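Local coordinates for gram-negative insecticidal protein (PDB 6FBM) that is an insecticidal toxin of the MACPF and beta-tripod families, and probably acts by forming pores in membranes of the target insect, at residues D108-D113 against T233-A238; T117-S122 against A186-K191. All coordinates share one frame; numbering follows the deposited sequence.

Overall arrangement
Both interactions lie in the MAC/Perforin domain and reach the same antiparallel sheet, their centres about 12 Å apart. Interaction 1 lays the turn between helices 102-108 and 111-115 over strand 232-239. It is partly buried, and side chains carry it: one hydroxyl-carboxylate bond and an arginine against backbone. Interaction 2 is the more buried. It pairs strands 120-134 and 179-187 through backbone hydrogen bonds, with side-chain packing around them. The two meet directly. Strands 179-187 and 232-239 are neighbours, Ala186 N lies 2.8 Å from Thr233 O, and Tyr121 OH, 2.5 Å from Asp113 O, ties strand 120-134 back to helix 111-115.

Interaction 1 (D108-D113 against T233-A238); sequences DFTTTD and TIRLTA
Thr233 OG1 donates a hydrogen bond of 3.1 Å to Asp113 OD2, joining the first turn of helix 111-115 to a strand of the MACPF sheet. The carboxylate receives it on the syn lone pair of OD2. Thr233 CB also lies close to this oxygen, at 3.4 Å. Further up the strand, Arg235 reaches along the backbone of the turn between helices 102-108 and 111-115. Its chain is extended from CG to NE. The CD methylene passes 3.6 Å from Asp108 O, and the guanidinium lies with one face toward the backbone of Phe109 and Thr110. Its NH1 bonds to Val107 O, near the end of the preceding helix. Thr110 CG2 touches both strand residues, 3.7 Å from Arg235 NH2 and 4.2 Å from Thr233 CG2. Behind this shell, Phe109 turns away from the strand and meets Tyr84 and Tyr121 edge-to-face. Asp108 O is bonded by Ser184 OG of the adjoining strand. Thr110 is the N-cap of helix 111-115. With chi1 at 61°, its hydroxyl sits between its own N and carbonyl carbon, where OG1 accepts from Asp113 N at 3.1 Å, with an angle of 163° at the hydrogen.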
# COMPACT_ATOMS: atom_id res chain seq x y z
N ASP A 108 -22.93 16.73 23.13
CA ASP A 108 -23.04 15.77 24.24
C ASP A 108 -24.45 15.33 24.62
O ASP A 108 -24.63 14.22 25.12
CB ASP A 108 -22.37 16.34 25.49
CG ASP A 108 -20.86 16.50 25.34
OD1 ASP A 108 -20.23 15.78 24.51
OD2 ASP A 108 -20.31 17.37 26.05
N PHE A 109 -25.44 16.21 24.43
CA PHE A 109 -26.81 15.99 24.92
C PHE A 109 -27.82 16.43 23.88
O PHE A 109 -27.58 17.38 23.14
CB PHE A 109 -27.07 16.82 26.18
CG PHE A 109 -26.03 16.67 27.24
CD1 PHE A 109 -25.86 15.46 27.89
CD2 PHE A 109 -25.21 17.74 27.59
CE1 PHE A 109 -24.91 15.32 28.89
CE2 PHE A 109 -24.25 17.61 28.57
CZ PHE A 109 -24.09 16.40 29.22
N THR A 110 -28.97 15.76 23.84
CA THR A 110 -30.06 16.19 22.97
C THR A 110 -30.56 17.53 23.48
O THR A 110 -30.43 17.86 24.65
CB THR A 110 -31.25 15.23 22.94
OG1 THR A 110 -31.82 15.10 24.26
CG2 THR A 110 -30.87 13.85 22.39
N THR A 111 -31.12 18.29 22.58
CA THR A 111 -31.67 19.57 22.94
C THR A 111 -32.86 19.40 23.93
O THR A 111 -33.02 20.19 24.84
CB THR A 111 -32.05 20.37 21.67
OG1 THR A 111 -32.24 21.75 22.06
CG2 THR A 111 -33.29 19.81 20.98
N THR A 112 -33.64 18.34 23.78
CA THR A 112 -34.71 18.05 24.73
C THR A 112 -34.16 17.88 26.18
O THR A 112 -34.62 18.55 27.12
CB THR A 112 -35.53 16.81 24.27
OG1 THR A 112 -36.24 17.13 23.06
CG2 THR A 112 -36.57 16.40 25.33
N ASP A 113 -33.16 17.00 26.34
CA ASP A 113 -32.55 16.74 27.65
C ASP A 113 -31.93 17.97 28.26
O ASP A 113 -31.93 18.13 29.47
CB ASP A 113 -31.50 15.62 27.56
CG ASP A 113 -32.12 14.25 27.30
OD1 ASP A 113 -33.28 14.04 27.62
OD2 ASP A 113 -31.46 13.36 26.77
N THR A 233 -29.79 8.93 28.02
CA THR A 233 -29.28 9.15 26.67
C THR A 233 -27.75 9.31 26.76
O THR A 233 -27.23 10.22 27.43
CB THR A 233 -29.91 10.40 26.04
OG1 THR A 233 -31.33 10.36 26.19
CG2 THR A 233 -29.56 10.48 24.56
N ILE A 234 -27.05 8.41 26.06
CA ILE A 234 -25.61 8.27 26.16
C ILE A 234 -24.99 8.48 24.78
O ILE A 234 -25.43 7.92 23.79
CB ILE A 234 -25.25 6.88 26.75
CG1 ILE A 234 -25.76 6.80 28.18
CG2 ILE A 234 -23.73 6.67 26.78
CD1 ILE A 234 -25.49 5.48 28.89
N ARG A 235 -23.94 9.31 24.74
CA ARG A 235 -23.13 9.49 23.54
C ARG A 235 -21.66 9.28 23.85
O ARG A 235 -21.21 9.48 25.00
CB ARG A 235 -23.36 10.89 22.96
CG ARG A 235 -24.72 11.04 22.32
CD ARG A 235 -25.03 12.47 22.00
NE ARG A 235 -26.29 12.65 21.28
CZ ARG A 235 -26.74 13.82 20.80
NH1 ARG A 235 -26.05 14.94 21.00
NH2 ARG A 235 -27.91 13.88 20.16
N LEU A 236 -20.93 8.85 22.83
CA LEU A 236 -19.48 8.72 22.89
C LEU A 236 -18.88 9.56 21.75
O LEU A 236 -19.13 9.27 20.59
CB LEU A 236 -19.08 7.26 22.74
CG LEU A 236 -17.60 6.96 22.95
CD1 LEU A 236 -17.15 7.35 24.34
CD2 LEU A 236 -17.38 5.48 22.73
N THR A 237 -18.11 10.59 22.10
CA THR A 237 -17.45 11.45 21.12
C THR A 237 -15.93 11.36 21.29
O THR A 237 -15.41 11.44 22.41
CB THR A 237 -17.91 12.90 21.28
OG1 THR A 237 -19.32 12.95 21.17
CG2 THR A 237 -17.37 13.78 20.17
N ALA A 238 -15.24 11.19 20.17
CA ALA A 238 -13.80 11.03 20.18
C ALA A 238 -13.17 12.31 19.63
O ALA A 238 -13.59 12.80 18.59
CB ALA A 238 -13.40 9.84 19.33

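Interaction 2 (T117-S122 against A186-K191); sequences TEITYS and ASKTLK
This is a buried antiparallel pairing of strands 120-134 and 179-187 in the MACPF sheet. Thr120 and Ser187 form a hydrogen-bonded pair. Thr120 N donates to Ser187 O, and Ser187 N donates to Thr120 O, each at 2.7 Å and nearly straight. Both donors lie in the carbonyl plane. Ile119 CA adds a CH...O contact to Ser187 O at 3.3 Å. Tyr121 and Ala186 follow as a non-hydrogen-bonded pair. On their face, Ile119 CG2 packs on Ala186 CB at 3.8 Å and rests over the rim of one face of the Tyr121 ring. The other branch of Ile119 runs alongside Lys188, with CD1 3.6 Å from Lys188 CG, while Lys188 NZ goes on to Asp379 O. Thr120 points to the opposite face with Ser187. Its side chain crosses Thr189, in a 3-10 turn, at about a right angle, Thr120 OG1 being 3.2 Å from Thr189 CG2. Leu198 of helix 198-209 touches both threonines. Beyond the pairs, Leu190 CD1 lies against OE1 of the bent Glu118 side chain, whose OE2 bonds to Ser443 OG. One water bridges the segments, donating to Glu118 O at 2.7 Å and accepting from Leu190 N at 3.1 Å.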
# COMPACT_ATOMS: atom_id res chain seq x y z
N THR A 117 -35.89 19.19 33.00
CA THR A 117 -35.47 19.32 34.36
C THR A 117 -35.47 17.89 34.92
O THR A 117 -35.89 16.95 34.22
CB THR A 117 -36.38 20.35 35.07
OG1 THR A 117 -35.73 20.83 36.24
CG2 THR A 117 -37.71 19.80 35.45
N GLU A 118 -34.92 17.68 36.12
CA GLU A 118 -34.72 16.32 36.67
C GLU A 118 -33.79 15.41 35.85
O GLU A 118 -33.82 14.17 35.99
CB GLU A 118 -36.07 15.58 36.85
CG GLU A 118 -37.18 16.33 37.57
CD GLU A 118 -36.88 16.60 39.03
OE1 GLU A 118 -35.82 16.17 39.56
OE2 GLU A 118 -37.74 17.29 39.63
N ILE A 119 -32.96 16.01 34.98
CA ILE A 119 -31.96 15.29 34.20
C ILE A 119 -30.63 15.58 34.87
O ILE A 119 -30.34 16.74 35.29
CB ILE A 119 -31.91 15.78 32.75
CG1 ILE A 119 -33.27 15.61 32.07
CG2 ILE A 119 -30.82 15.06 31.96
CD1 ILE A 119 -33.70 14.19 31.81
N THR A 120 -29.81 14.55 34.98
CA THR A 120 -28.44 14.71 35.43
C THR A 120 -27.55 14.66 34.18
O THR A 120 -27.65 13.73 33.35
CB THR A 120 -28.04 13.65 36.44
OG1 THR A 120 -28.92 13.74 37.59
CG2 THR A 120 -26.60 13.86 36.90
N TYR A 121 -26.68 15.66 34.09
CA TYR A 121 -25.79 15.83 32.98
C TYR A 121 -24.41 15.37 33.43
O TYR A 121 -23.88 15.90 34.43
CB TYR A 121 -25.77 17.31 32.57
CG TYR A 121 -27.15 17.84 32.27
CD1 TYR A 121 -27.76 17.57 31.06
CD2 TYR A 121 -27.86 18.58 33.21
CE1 TYR A 121 -29.03 18.04 30.78
CE2 TYR A 121 -29.13 19.05 32.95
CZ TYR A 121 -29.71 18.77 31.73
OH TYR A 121 -31.00 19.22 31.45
N SER A 122 -23.84 14.39 32.73
CA SER A 122 -22.48 13.94 33.05
C SER A 122 -21.64 13.93 31.80
O SER A 122 -22.08 13.49 30.73
CB SER A 122 -22.49 12.55 33.69
OG SER A 122 -23.14 11.59 32.85
N ALA A 186 -27.14 12.05 29.61
CA ALA A 186 -28.30 12.72 30.18
C ALA A 186 -29.10 11.64 30.91
O ALA A 186 -29.75 10.82 30.28
CB ALA A 186 -29.14 13.34 29.08
N SER A 187 -29.02 11.65 32.25
CA SER A 187 -29.59 10.57 33.04
C SER A 187 -30.86 11.07 33.74
O SER A 187 -30.89 12.18 34.29
CB SER A 187 -28.59 10.09 34.08
OG SER A 187 -27.49 9.44 33.48
N LYS A 188 -31.89 10.23 33.70
CA LYS A 188 -33.10 10.42 34.46
C LYS A 188 -32.89 9.66 35.78
O LYS A 188 -33.27 8.49 35.89
CB LYS A 188 -34.27 9.85 33.66
CG LYS A 188 -34.84 10.90 32.69
CD LYS A 188 -35.46 10.47 31.36
CE LYS A 188 -36.08 9.10 31.34
NZ LYS A 188 -37.06 9.00 30.21
N THR A 189 -32.26 10.30 36.76
CA THR A 189 -31.83 9.57 37.96
C THR A 189 -33.00 9.06 38.83
O THR A 189 -32.88 8.05 39.50
CB THR A 189 -30.88 10.37 38.90
OG1 THR A 189 -31.47 11.60 39.30
CG2 THR A 189 -29.57 10.68 38.25
N LEU A 190 -34.12 9.77 38.78
CA LEU A 190 -35.32 9.40 39.52
C LEU A 190 -35.89 8.05 39.08
O LEU A 190 -36.69 7.45 39.80
CB LEU A 190 -36.38 10.49 39.44
CG LEU A 190 -35.99 11.93 39.76
CD1 LEU A 190 -37.19 12.84 39.63
CD2 LEU A 190 -35.28 12.05 41.10
N LYS A 191 -35.48 7.56 37.91
CA LYS A 191 -35.83 6.21 37.46
C LYS A 191 -34.78 5.14 37.76
O LYS A 191 -34.86 4.04 37.23
CB LYS A 191 -36.13 6.22 35.96
CG LYS A 191 -37.18 7.23 35.55
CD LYS A 191 -37.72 6.98 34.15
CE LYS A 191 -38.70 5.83 34.07
NZ LYS A 191 -38.68 5.30 32.68
O HOH W 1 -34.98 11.86 36.59